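Local coordinates for transcription antitermination protein NusB (Thermotoga maritima, PDB 1TZV) that is predicted to bind the boxA antiterminator sequence of ribosomal RNA operons and to take part in the transcription antitermination that rRNA synthesis requires, at residues A88-L92 with L127-A131; V12-L16 with Y50-I54; K2-M8 with T38-A43. All blocks are in the same frame, centred on the assembly; numbering follows the deposited sequence. Where two conformers were deposited one is given.

Contact 1. Residues A88-L92 with L127-A131; sequences ATYEL and LDRIA
A88 and L127 meet methyl against methyls. CB of A88 sits against the fork of L127, 3.6 Å from L127 CD1 and 3.7 Å from L127 CD2. The fork reaches A88 because CG of L127 lies anti to its own carbonyl carbon (chi1 -66°). CD2 of L92 presses on the backbone of A131, 3.5 Å from A131 CA, which is tight for two carbons. The same L92 CD2 is 3.8 Å from A131 CB. Chi1 of L92 (-126°) lies off the staggered positions, which with the close A131 CA may mean mild strain. These residues join helices 79-94 and 117-134 of the all-helical NusB fold. The two segments run roughly parallel, with axes 10.9 Å apart and a crossing angle of -26°. A107 of helix 100-114 touches both A88 and L127. The hydroxyl of T89 also rests on apolar groups. Its OG1 is nearest CD1 of I130, at 3.7 Å, the two side chains lying roughly perpendicular. No hydrogen bond crosses between the segments. The buried T89 hydroxyl is instead satisfied by O of L85, one turn back on its own helix, while I61, L64 and I65 of helix 58-66 touch the same side chain.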
ATOM      1  N   ALA A  88      -2.119   1.206   0.818  1.00 13.14           N
ATOM      2  CA  ALA A  88      -2.906   1.710   1.942  1.00 13.00           C
ATOM      3  C   ALA A  88      -4.394   1.412   1.781  1.00 12.76           C
ATOM      4  O   ALA A  88      -5.064   1.106   2.784  1.00 14.83           O
ATOM      5  CB  ALA A  88      -2.696   3.231   2.107  1.00 13.01           C
ATOM      6  N   THR A  89      -4.938   1.516   0.569  1.00 12.90           N
ATOM      7  CA  THR A  89      -6.363   1.239   0.345  1.00 14.29           C
ATOM      8  C   THR A  89      -6.617  -0.247   0.601  1.00 14.31           C
ATOM      9  O   THR A  89      -7.605  -0.614   1.262  1.00 15.85           O
ATOM     10  CB  THR A  89      -6.773   1.668  -1.078  1.00 14.31           C
ATOM     11  OG1 THR A  89      -6.592   3.084  -1.181  1.00 14.64           O
ATOM     12  CG2 THR A  89      -8.265   1.369  -1.359  1.00 13.94           C
ATOM     13  N   TYR A  90      -5.727  -1.111   0.126  1.00 14.26           N
ATOM     14  CA  TYR A  90      -5.854  -2.532   0.374  1.00 15.14           C
ATOM     15  C   TYR A  90      -5.867  -2.776   1.882  1.00 14.75           C
ATOM     16  O   TYR A  90      -6.721  -3.498   2.409  1.00 16.82           O
ATOM     17  CB  TYR A  90      -4.667  -3.291  -0.239  1.00 14.28           C
ATOM     18  CG  TYR A  90      -4.566  -4.697   0.315  1.00 14.49           C
ATOM     19  CD1 TYR A  90      -5.453  -5.707  -0.108  1.00 16.37           C
ATOM     20  CD2 TYR A  90      -3.707  -4.979   1.377  1.00 14.18           C
ATOM     21  CE1 TYR A  90      -5.485  -6.948   0.534  1.00 17.39           C
ATOM     22  CE2 TYR A  90      -3.737  -6.221   2.027  1.00 17.68           C
ATOM     23  CZ  TYR A  90      -4.633  -7.186   1.597  1.00 18.32           C
ATOM     24  OH  TYR A  90      -4.715  -8.387   2.274  1.00 20.18           O
ATOM     25  N   GLU A  91      -4.912  -2.190   2.595  1.00 14.50           N
ATOM     26  CA  GLU A  91      -4.817  -2.398   4.026  1.00 16.14           C
ATOM     27  C   GLU A  91      -6.064  -1.881   4.751  1.00 16.54           C
ATOM     28  O   GLU A  91      -6.602  -2.563   5.647  1.00 17.77           O
ATOM     29  CB  GLU A  91      -3.543  -1.733   4.565  1.00 13.96           C
ATOM     30  CG  GLU A  91      -3.250  -2.098   5.995  1.00 16.59           C
ATOM     31  CD  GLU A  91      -1.927  -1.526   6.451  1.00 17.27           C
ATOM     32  OE1 GLU A  91      -1.926  -0.401   6.995  1.00 20.28           O
ATOM     33  OE2 GLU A  91      -0.896  -2.181   6.256  1.00 16.85           O
ATOM     34  N   LEU A  92      -6.519  -0.698   4.380  1.00 15.50           N
ATOM     35  CA  LEU A  92      -7.727  -0.099   4.957  1.00 17.22           C
ATOM     36  C   LEU A  92      -8.946  -1.031   4.808  1.00 17.05           C
ATOM     37  O   LEU A  92      -9.692  -1.292   5.773  1.00 18.86           O
ATOM     38  CB  LEU A  92      -8.043   1.192   4.213  1.00 19.36           C
ATOM     39  CG  LEU A  92      -8.262   2.582   4.784  1.00 44.58           C
ATOM     40  CD1 LEU A  92      -7.401   3.586   4.021  1.00 34.03           C
ATOM     41  CD2 LEU A  92      -9.727   2.944   4.630  1.00 41.14           C
ATOM     42  N   LEU A 127      -6.152   9.609   1.395  1.00 14.78           N
ATOM     43  CA  LEU A 127      -6.468   8.525   2.317  1.00 16.46           C
ATOM     44  C   LEU A 127      -7.464   8.913   3.411  1.00 17.70           C
ATOM     45  O   LEU A 127      -8.295   8.077   3.792  1.00 17.48           O
ATOM     46  CB  LEU A 127      -5.203   7.943   2.928  1.00 15.31           C
ATOM     47  CG  LEU A 127      -4.280   7.223   1.924  1.00 15.35           C
ATOM     48  CD1 LEU A 127      -3.036   6.774   2.643  1.00 15.21           C
ATOM     49  CD2 LEU A 127      -4.978   6.022   1.283  1.00 16.35           C
ATOM     50  N   ASP A 128      -7.405  10.142   3.922  1.00 16.31           N
ATOM     51  CA  ASP A 128      -8.371  10.557   4.947  1.00 18.00           C
ATOM     52  C   ASP A 128      -9.764  10.475   4.345  1.00 19.93           C
ATOM     53  O   ASP A 128     -10.714  10.027   5.007  1.00 20.76           O
ATOM     54  CB  ASP A 128      -8.128  12.003   5.406  1.00 19.76           C
ATOM     55  CG  ASP A 128      -7.033  12.124   6.441  1.00 23.24           C
ATOM     56  OD1 ASP A 128      -6.686  13.283   6.763  1.00 28.19           O
ATOM     57  OD2 ASP A 128      -6.513  11.105   6.942  1.00 25.85           O
ATOM     58  N   ARG A 129      -9.906  10.903   3.095  1.00 17.93           N
ATOM     59  CA  ARG A 129     -11.193  10.878   2.415  1.00 19.13           C
ATOM     60  C   ARG A 129     -11.661   9.446   2.150  1.00 20.64           C
ATOM     61  O   ARG A 129     -12.832   9.110   2.362  1.00 21.86           O
ATOM     62  CB  ARG A 129     -11.115  11.703   1.118  1.00 20.45           C
ATOM     63  CG  ARG A 129     -11.017  13.217   1.369  1.00 19.72           C
ATOM     64  CD  ARG A 129     -10.476  13.993   0.155  1.00 22.71           C
ATOM     65  NE  ARG A 129     -11.365  13.916  -0.999  1.00 26.16           N
ATOM     66  CZ  ARG A 129     -10.980  13.998  -2.273  1.00 27.57           C
ATOM     67  NH1 ARG A 129     -11.882  13.915  -3.239  1.00 27.43           N
ATOM     68  NH2 ARG A 129      -9.696  14.133  -2.592  1.00 29.77           N
ATOM     69  N   ILE A 130     -10.767   8.577   1.695  1.00 19.36           N
ATOM     70  CA  ILE A 130     -11.154   7.194   1.451  1.00 19.28           C
ATOM     71  C   ILE A 130     -11.558   6.518   2.764  1.00 17.39           C
ATOM     72  O   ILE A 130     -12.565   5.799   2.813  1.00 18.73           O
ATOM     73  CB  ILE A 130     -10.000   6.382   0.810  1.00 16.64           C
ATOM     74  CG1 ILE A 130      -9.749   6.882  -0.615  1.00 16.47           C
ATOM     75  CG2 ILE A 130     -10.323   4.886   0.819  1.00 18.70           C
ATOM     76  CD1 ILE A 130      -8.463   6.328  -1.238  1.00 17.45           C
ATOM     77  N   ALA A 131     -10.787   6.753   3.817  1.00 18.55           N
ATOM     78  CA  ALA A 131     -11.061   6.129   5.111  1.00 19.04           C
ATOM     79  C   ALA A 131     -12.378   6.578   5.726  1.00 21.48           C
ATOM     80  O   ALA A 131     -13.131   5.755   6.271  1.00 20.67           O
ATOM     81  CB  ALA A 131      -9.917   6.412   6.082  1.00 17.62           C
TER

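Contact 2. Residues V12-L16 with Y50-I54; sequences VFKAL and YIRGI
V12 packs against Y50, I51 and I54, joining helix 5-19 to helix 41-56 in the helical NusB fold. The segments cross at -46° with their axes 10.5 Å apart. All the contacts between them are apolar and buried. Y50 comes first on the second segment. Its CB takes the CG2 methyl of V12 at 3.6 Å, with the two side chains nearly perpendicular. The hydroxyl of Y50 turns to another partner, OE2 of E91 on helix 79-94. I51 follows and runs alongside V12, headed the other way. Its CD1 lies 3.7 Å from V12 CG1. CG1 of I51 is anti to the carbonyl carbon (chi1 -77°), and the bend at chi2 (-62°) then brings CD1 in among V12, A15 and L16. That methyl is 4.0 Å from A15 CB and 4.2 Å from L16 CD2. V12 thus divides its two branches, CG2 to Y50 and CG1 to the isoleucines. An alanine here would lack both methyls, and Y50 CB and the CD1 atoms of I51 and I54 would probably be left facing a gap. L87 of helix 79-94 also touches V12 and Y50. I54, one turn beyond Y50, closes the segment. It meets L16 end to end, with L16 CD2 4.1 Å from I54 CG2 and L16 CD1 at a like distance from I54 CD1.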
ATOM      1  N   VAL A  12       6.296  -5.099   0.631  1.00 14.22           N
ATOM      2  CA  VAL A  12       5.142  -5.103  -0.265  1.00 13.61           C
ATOM      3  C   VAL A  12       5.263  -3.893  -1.205  1.00 13.56           C
ATOM      4  O   VAL A  12       5.111  -4.017  -2.427  1.00 14.04           O
ATOM      5  CB  VAL A  12       3.816  -5.035   0.549  1.00 13.98           C
ATOM      6  CG1 VAL A  12       2.654  -4.889  -0.388  1.00 14.40           C
ATOM      7  CG2 VAL A  12       3.651  -6.292   1.396  1.00 15.49           C
ATOM      8  N   PHE A  13       5.557  -2.730  -0.626  1.00 12.80           N
ATOM      9  CA  PHE A  13       5.712  -1.533  -1.434  1.00 13.94           C
ATOM     10  C   PHE A  13       6.837  -1.706  -2.450  1.00 12.83           C
ATOM     11  O   PHE A  13       6.661  -1.352  -3.611  1.00 13.70           O
ATOM     12  CB  PHE A  13       5.996  -0.311  -0.568  1.00 13.04           C
ATOM     13  CG  PHE A  13       6.309   0.907  -1.380  1.00 13.01           C
ATOM     14  CD1 PHE A  13       5.296   1.593  -2.033  1.00 13.72           C
ATOM     15  CD2 PHE A  13       7.620   1.287  -1.594  1.00 13.79           C
ATOM     16  CE1 PHE A  13       5.597   2.646  -2.911  1.00 14.81           C
ATOM     17  CE2 PHE A  13       7.935   2.335  -2.465  1.00 15.96           C
ATOM     18  CZ  PHE A  13       6.918   3.011  -3.124  1.00 16.99           C
ATOM     19  N   LYS A  14       7.981  -2.239  -2.030  0.50 13.94           N
ATOM     20  CA  LYS A  14       9.081  -2.431  -2.968  0.50 15.08           C
ATOM     21  C   LYS A  14       8.704  -3.344  -4.125  0.50 14.21           C
ATOM     22  O   LYS A  14       9.123  -3.105  -5.260  0.50 16.58           O
ATOM     23  CB  LYS A  14      10.313  -2.968  -2.239  0.50 15.66           C
ATOM     24  CG  LYS A  14      10.917  -1.969  -1.265  0.50 20.56           C
ATOM     25  CD  LYS A  14      12.180  -2.510  -0.608  0.50 25.14           C
ATOM     26  CE  LYS A  14      11.883  -3.739   0.232  0.50 31.04           C
ATOM     27  NZ  LYS A  14      13.119  -4.356   0.777  0.50 36.19           N
ATOM     28  N   ALA A  15       7.909  -4.379  -3.867  1.00 13.40           N
ATOM     29  CA  ALA A  15       7.492  -5.271  -4.948  1.00 13.54           C
ATOM     30  C   ALA A  15       6.609  -4.492  -5.932  1.00 13.83           C
ATOM     31  O   ALA A  15       6.772  -4.608  -7.146  1.00 15.25           O
ATOM     32  CB  ALA A  15       6.748  -6.497  -4.386  1.00 13.98           C
ATOM     33  N   LEU A  16       5.680  -3.679  -5.414  1.00 13.01           N
ATOM     34  CA  LEU A  16       4.811  -2.867  -6.268  1.00 13.47           C
ATOM     35  C   LEU A  16       5.644  -1.878  -7.090  1.00 12.96           C
ATOM     36  O   LEU A  16       5.407  -1.716  -8.280  1.00 13.42           O
ATOM     37  CB  LEU A  16       3.790  -2.079  -5.427  1.00 13.00           C
ATOM     38  CG  LEU A  16       2.774  -2.938  -4.688  1.00 13.47           C
ATOM     39  CD1 LEU A  16       2.017  -2.063  -3.708  1.00 15.53           C
ATOM     40  CD2 LEU A  16       1.816  -3.577  -5.660  1.00 15.25           C
ATOM     41  N   TYR A  50      -0.647  -9.721   1.405  1.00 15.48           N
ATOM     42  CA  TYR A  50      -0.835  -8.357   0.887  1.00 14.42           C
ATOM     43  C   TYR A  50      -0.700  -8.305  -0.641  1.00 13.66           C
ATOM     44  O   TYR A  50      -1.572  -7.780  -1.341  1.00 15.00           O
ATOM     45  CB  TYR A  50       0.208  -7.386   1.482  1.00 16.62           C
ATOM     46  CG  TYR A  50      -0.164  -6.693   2.785  1.00 14.28           C
ATOM     47  CD1 TYR A  50      -0.403  -7.432   3.952  1.00 17.30           C
ATOM     48  CD2 TYR A  50      -0.230  -5.294   2.863  1.00 15.70           C
ATOM     49  CE1 TYR A  50      -0.682  -6.789   5.162  1.00 18.37           C
ATOM     50  CE2 TYR A  50      -0.516  -4.651   4.070  1.00 15.68           C
ATOM     51  CZ  TYR A  50      -0.730  -5.400   5.208  1.00 17.01           C
ATOM     52  OH  TYR A  50      -0.933  -4.748   6.402  1.00 19.07           O
ATOM     53  N   ILE A  51       0.404  -8.838  -1.149  1.00 15.78           N
ATOM     54  CA  ILE A  51       0.636  -8.804  -2.592  1.00 15.29           C
ATOM     55  C   ILE A  51      -0.449  -9.561  -3.348  1.00 16.27           C
ATOM     56  O   ILE A  51      -0.946  -9.086  -4.366  1.00 17.81           O
ATOM     57  CB  ILE A  51       2.055  -9.322  -2.914  1.00 17.06           C
ATOM     58  CG1 ILE A  51       3.073  -8.215  -2.596  1.00 19.08           C
ATOM     59  CG2 ILE A  51       2.156  -9.771  -4.378  1.00 19.66           C
ATOM     60  CD1 ILE A  51       2.911  -6.917  -3.435  1.00 16.73           C
ATOM     61  N   ARG A  52      -0.861 -10.724  -2.849  1.00 16.95           N
ATOM     62  CA  ARG A  52      -1.914 -11.453  -3.551  1.00 19.56           C
ATOM     63  C   ARG A  52      -3.237 -10.706  -3.467  1.00 17.14           C
ATOM     64  O   ARG A  52      -4.004 -10.691  -4.433  1.00 18.74           O
ATOM     65  CB  ARG A  52      -2.040 -12.873  -3.005  1.00 19.39           C
ATOM     66  CG  ARG A  52      -0.891 -13.739  -3.501  1.00 27.99           C
ATOM     67  CD  ARG A  52      -0.937 -15.162  -2.984  1.00 27.31           C
ATOM     68  NE  ARG A  52      -2.059 -15.939  -3.508  1.00 26.33           N
ATOM     69  CZ  ARG A  52      -2.239 -17.230  -3.229  1.00 22.09           C
ATOM     70  NH1 ARG A  52      -1.368 -17.845  -2.445  1.00 28.67           N
ATOM     71  NH2 ARG A  52      -3.277 -17.890  -3.722  1.00 24.96           N
ATOM     72  N   GLY A  53      -3.486 -10.062  -2.325  1.00 17.08           N
ATOM     73  CA  GLY A  53      -4.711  -9.301  -2.143  1.00 16.55           C
ATOM     74  C   GLY A  53      -4.786  -8.083  -3.045  1.00 18.00           C
ATOM     75  O   GLY A  53      -5.840  -7.744  -3.577  1.00 19.45           O
ATOM     76  N   ILE A  54      -3.651  -7.411  -3.220  1.00 16.79           N
ATOM     77  CA  ILE A  54      -3.614  -6.239  -4.077  1.00 17.57           C
ATOM     78  C   ILE A  54      -3.777  -6.700  -5.524  1.00 18.29           C
ATOM     79  O   ILE A  54      -4.525  -6.100  -6.289  1.00 19.99           O
ATOM     80  CB  ILE A  54      -2.295  -5.470  -3.869  1.00 14.98           C
ATOM     81  CG1 ILE A  54      -2.304  -4.840  -2.463  1.00 15.65           C
ATOM     82  CG2 ILE A  54      -2.108  -4.422  -4.974  1.00 17.45           C
ATOM     83  CD1 ILE A  54      -0.936  -4.381  -1.973  1.00 16.76           C
TER

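Contact 3. Residues K2-M8 with T38-A43; sequences KTPRRRM and TYDKKA
T3 and D40 are tied by two reciprocal hydrogen bonds. The backbone N of T3 gives an almost straight bond (170°) to OD2 of D40, 2.9 Å long, and meets that oxygen from above the carboxylate plane. In return the N of D40 donates to OG1 of T3 at 2.9 Å. The other carboxylate oxygen, D40 OD1, accepts from A43 N at 2.8 Å. D40 is therefore the N-cap of helix 41-56 and holds the loop before helix 5-19 with the same carboxylate. One water links T3 O to D40 OD1, and a second links T3 OG1 to T38 O. R7 adds a cation that both bonds and stacks. Its CG stands opposite the backbone N (chi1 -170°) and the chain is extended to NE, which carries the guanidinium over Y39 to T38. It grips OG1 of T38 end-on with two nitrogens, NH1 at 2.8 Å and NH2 at 3.1 Å, both bonds lying in the guanidinium plane. That hydroxyl also bonds D36. The guanidinium lies nearly flat on one face of the Y39 ring, planes 19° apart. This is a cation-pi stack, with CZ of R7 4.1 Å from the Y39 ring centroid. The methyl of A43 is met by T3 CG2 at 3.6 Å and, more loosely, by M8 CB. In NusB relatives the arginine-rich N-terminal region is thought to take part in RNA binding. Here the contact joins the start of helix 5-19 to the start of helix 41-56. M8 reaches D46 and Y50 on the latter, and R6 bridges to E106 and E109 of helix 100-114.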
ATOM      1  N   LYS A   2      12.079  -9.919  15.862  1.00 37.18           N
ATOM      2  CA  LYS A   2      10.780 -10.023  15.213  1.00 41.25           C
ATOM      3  C   LYS A   2      10.829  -9.008  14.081  1.00 37.32           C
ATOM      4  O   LYS A   2      11.408  -7.935  14.252  1.00 31.79           O
ATOM      5  CB  LYS A   2       9.675  -9.627  16.192  1.00 41.80           C
ATOM      6  CG  LYS A   2       8.282  -9.621  15.592  1.00 42.67           C
ATOM      7  CD  LYS A   2       7.261  -9.017  16.554  1.00 47.89           C
ATOM      8  CE  LYS A   2       7.371  -9.628  17.952  1.00 48.80           C
ATOM      9  NZ  LYS A   2       6.239  -9.249  18.850  1.00 51.62           N
ATOM     10  N   THR A   3      10.243  -9.334  12.932  1.00 27.43           N
ATOM     11  CA  THR A   3      10.248  -8.394  11.813  1.00 28.22           C
ATOM     12  C   THR A   3       9.135  -7.381  12.044  1.00 23.31           C
ATOM     13  O   THR A   3       7.973  -7.744  12.190  1.00 24.66           O
ATOM     14  CB  THR A   3      10.009  -9.111  10.469  1.00 23.60           C
ATOM     15  OG1 THR A   3      10.989 -10.145  10.292  1.00 27.06           O
ATOM     16  CG2 THR A   3      10.119  -8.108   9.303  1.00 23.70           C
ATOM     17  N   PRO A   4       9.483  -6.084  12.112  1.00 24.75           N
ATOM     18  CA  PRO A   4       8.421  -5.102  12.336  1.00 23.36           C
ATOM     19  C   PRO A   4       7.449  -4.937  11.167  1.00 19.57           C
ATOM     20  O   PRO A   4       7.798  -5.159   9.995  1.00 21.95           O
ATOM     21  CB  PRO A   4       9.186  -3.814  12.671  1.00 26.87           C
ATOM     22  CG  PRO A   4      10.508  -4.008  12.008  1.00 36.71           C
ATOM     23  CD  PRO A   4      10.819  -5.471  12.196  1.00 28.04           C
ATOM     24  N   ARG A   5       6.230  -4.549  11.511  1.00 20.96           N
ATOM     25  CA  ARG A   5       5.182  -4.319  10.529  1.00 22.30           C
ATOM     26  C   ARG A   5       5.661  -3.341   9.460  1.00 20.40           C
ATOM     27  O   ARG A   5       5.371  -3.519   8.281  1.00 19.63           O
ATOM     28  CB  ARG A   5       3.936  -3.754  11.212  1.00 22.69           C
ATOM     29  CG  ARG A   5       2.867  -3.226  10.249  1.00 23.40           C
ATOM     30  CD  ARG A   5       1.647  -2.668  10.985  1.00 26.41           C
ATOM     31  NE  ARG A   5       1.979  -1.479  11.767  1.00 30.39           N
ATOM     32  CZ  ARG A   5       1.873  -1.406  13.092  1.00 37.86           C
ATOM     33  NH1 ARG A   5       2.195  -0.285  13.722  1.00 41.47           N
ATOM     34  NH2 ARG A   5       1.448  -2.455  13.788  1.00 41.46           N
ATOM     35  N   ARG A   6       6.382  -2.300   9.863  1.00 19.91           N
ATOM     36  CA  ARG A   6       6.859  -1.329   8.895  1.00 18.36           C
ATOM     37  C   ARG A   6       7.746  -1.928   7.831  1.00 19.30           C
ATOM     38  O   ARG A   6       7.675  -1.514   6.669  1.00 17.81           O
ATOM     39  CB  ARG A   6       7.621  -0.199   9.584  1.00 18.95           C
ATOM     40  CG  ARG A   6       6.738   0.858  10.205  1.00 25.97           C
ATOM     41  CD  ARG A   6       7.580   2.025  10.689  1.00 22.14           C
ATOM     42  NE  ARG A   6       6.781   3.047  11.356  1.00 23.68           N
ATOM     43  CZ  ARG A   6       6.566   3.113  12.668  1.00 28.58           C
ATOM     44  NH1 ARG A   6       5.817   4.093  13.160  1.00 36.84           N
ATOM     45  NH2 ARG A   6       7.111   2.222  13.489  1.00 29.42           N
ATOM     46  N   ARG A   7       8.601  -2.875   8.208  1.00 19.34           N
ATOM     47  CA  ARG A   7       9.497  -3.496   7.241  1.00 17.63           C
ATOM     48  C   ARG A   7       8.736  -4.479   6.347  1.00 18.29           C
ATOM     49  O   ARG A   7       9.007  -4.571   5.148  1.00 17.24           O
ATOM     50  CB  ARG A   7      10.681  -4.184   7.957  1.00 20.53           C
ATOM     51  CG  ARG A   7      11.786  -4.639   7.008  1.00 23.80           C
ATOM     52  CD  ARG A   7      13.158  -4.834   7.685  1.00 25.06           C
ATOM     53  NE  ARG A   7      14.166  -5.179   6.683  1.00 30.59           N
ATOM     54  CZ  ARG A   7      14.558  -6.416   6.392  1.00 24.09           C
ATOM     55  NH1 ARG A   7      15.466  -6.620   5.445  1.00 26.37           N
ATOM     56  NH2 ARG A   7      14.068  -7.447   7.066  1.00 27.17           N
ATOM     57  N   MET A   8       7.796  -5.207   6.932  1.00 17.27           N
ATOM     58  CA  MET A   8       6.966  -6.135   6.169  1.00 16.60           C
ATOM     59  C   MET A   8       6.235  -5.310   5.097  1.00 17.06           C
ATOM     60  O   MET A   8       6.263  -5.662   3.914  1.00 16.69           O
ATOM     61  CB  MET A   8       5.952  -6.805   7.112  1.00 16.45           C
ATOM     62  CG  MET A   8       4.928  -7.747   6.465  1.00 18.51           C
ATOM     63  SD  MET A   8       3.580  -6.974   5.541  1.00 18.03           S
ATOM     64  CE  MET A   8       2.641  -6.211   6.886  1.00 20.09           C
ATOM     65  N   THR A  38      16.236 -12.328   6.159  1.00 28.26           N
ATOM     66  CA  THR A  38      16.062 -11.231   7.112  1.00 27.75           C
ATOM     67  C   THR A  38      14.602 -10.994   7.506  1.00 27.39           C
ATOM     68  O   THR A  38      14.316 -10.218   8.424  1.00 30.69           O
ATOM     69  CB  THR A  38      16.673  -9.904   6.595  1.00 30.58           C
ATOM     70  OG1 THR A  38      15.914  -9.403   5.490  1.00 26.58           O
ATOM     71  CG2 THR A  38      18.115 -10.123   6.161  1.00 33.52           C
ATOM     72  N   TYR A  39      13.677 -11.672   6.825  1.00 22.65           N
ATOM     73  CA  TYR A  39      12.257 -11.544   7.139  1.00 25.72           C
ATOM     74  C   TYR A  39      11.800 -12.810   7.845  1.00 24.71           C
ATOM     75  O   TYR A  39      12.098 -13.911   7.379  1.00 28.35           O
ATOM     76  CB  TYR A  39      11.426 -11.356   5.864  1.00 20.81           C
ATOM     77  CG  TYR A  39      11.680 -10.056   5.141  1.00 19.70           C
ATOM     78  CD1 TYR A  39      12.797  -9.899   4.328  1.00 22.24           C
ATOM     79  CD2 TYR A  39      10.804  -8.977   5.289  1.00 18.34           C
ATOM     80  CE1 TYR A  39      13.043  -8.702   3.676  1.00 23.07           C
ATOM     81  CE2 TYR A  39      11.043  -7.775   4.643  1.00 21.59           C
ATOM     82  CZ  TYR A  39      12.157  -7.647   3.841  1.00 22.11           C
ATOM     83  OH  TYR A  39      12.393  -6.465   3.188  1.00 23.03           O
ATOM     84  N   ASP A  40      11.088 -12.672   8.960  1.00 22.26           N
ATOM     85  CA  ASP A  40      10.637 -13.864   9.671  1.00 22.03           C
ATOM     86  C   ASP A  40       9.411 -14.504   9.022  1.00 24.13           C
ATOM     87  O   ASP A  40       8.803 -13.936   8.102  1.00 24.16           O
ATOM     88  CB  ASP A  40      10.414 -13.590  11.181  1.00 24.41           C
ATOM     89  CG  ASP A  40       9.306 -12.582  11.473  1.00 27.12           C
ATOM     90  OD1 ASP A  40       8.477 -12.291  10.584  1.00 23.70           O
ATOM     91  OD2 ASP A  40       9.238 -12.085  12.633  1.00 23.00           O
ATOM     92  N   LYS A  41       9.069 -15.707   9.471  1.00 26.37           N
ATOM     93  CA  LYS A  41       7.943 -16.445   8.906  1.00 23.16           C
ATOM     94  C   LYS A  41       6.654 -15.624   8.790  1.00 22.82           C
ATOM     95  O   LYS A  41       5.987 -15.648   7.748  1.00 23.06           O
ATOM     96  CB  LYS A  41       7.707 -17.719   9.743  1.00 25.32           C
ATOM     97  CG  LYS A  41       6.479 -18.524   9.350  1.00 32.98           C
ATOM     98  CD  LYS A  41       6.288 -19.721  10.279  1.00 34.62           C
ATOM     99  CE  LYS A  41       5.007 -20.481   9.955  1.00 39.02           C
ATOM    100  NZ  LYS A  41       5.065 -21.140   8.619  1.00 35.21           N
ATOM    101  N   LYS A  42       6.307 -14.899   9.847  1.00 25.75           N
ATOM    102  CA  LYS A  42       5.094 -14.080   9.858  1.00 24.62           C
ATOM    103  C   LYS A  42       5.165 -12.939   8.831  1.00 22.61           C
ATOM    104  O   LYS A  42       4.194 -12.673   8.120  1.00 21.51           O
ATOM    105  CB  LYS A  42       4.872 -13.502  11.260  1.00 26.68           C
ATOM    106  CG  LYS A  42       3.694 -12.557  11.376  1.00 28.49           C
ATOM    107  CD  LYS A  42       2.367 -13.273  11.252  1.00 41.36           C
ATOM    108  CE  LYS A  42       1.224 -12.268  11.170  1.00 49.64           C
ATOM    109  NZ  LYS A  42       1.443 -11.117  12.093  1.00 42.56           N
ATOM    110  N   ALA A  43       6.308 -12.268   8.755  1.00 22.17           N
ATOM    111  CA  ALA A  43       6.446 -11.166   7.797  1.00 20.40           C
ATOM    112  C   ALA A  43       6.336 -11.686   6.360  1.00 20.45           C
ATOM    113  O   ALA A  43       5.751 -11.024   5.500  1.00 19.41           O
ATOM    114  CB  ALA A  43       7.767 -10.462   8.003  1.00 20.70           C
TER
HETATM  115  O   HOH W   1       6.686 -10.209  11.570  1.00 26.28           O
HETATM  116  O   HOH W   2      13.466 -10.075  11.165  0.74 28.49           O
HETATM  117  O   HOH W   3      11.393  -4.008   3.535  0.99 23.05           O

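In the fold
Contacts 2 and 3 join the same two helices, 5-19 and 41-56. Contact 3 lies at their N-terminal ends and contact 2 further along, with centres about 14 Å apart, and M8 packs on Y50 between them. Their segments alternate along the chain: 2-8, 12-16, 38-43, 50-54. Contact 1 comes later in sequence and pairs helix 79-94 with helix 117-134. Its centre is about 15 Å from that of contact 2 and about 22 Å from that of contact 3. Contacts 1 and 2 touch directly, since Y90 packs on Y50, G53 and I54. Helix 79-94 thus carries the packing from the N-terminal helices to the C-terminal helix, giving one continuous helical body in a single chain without strands.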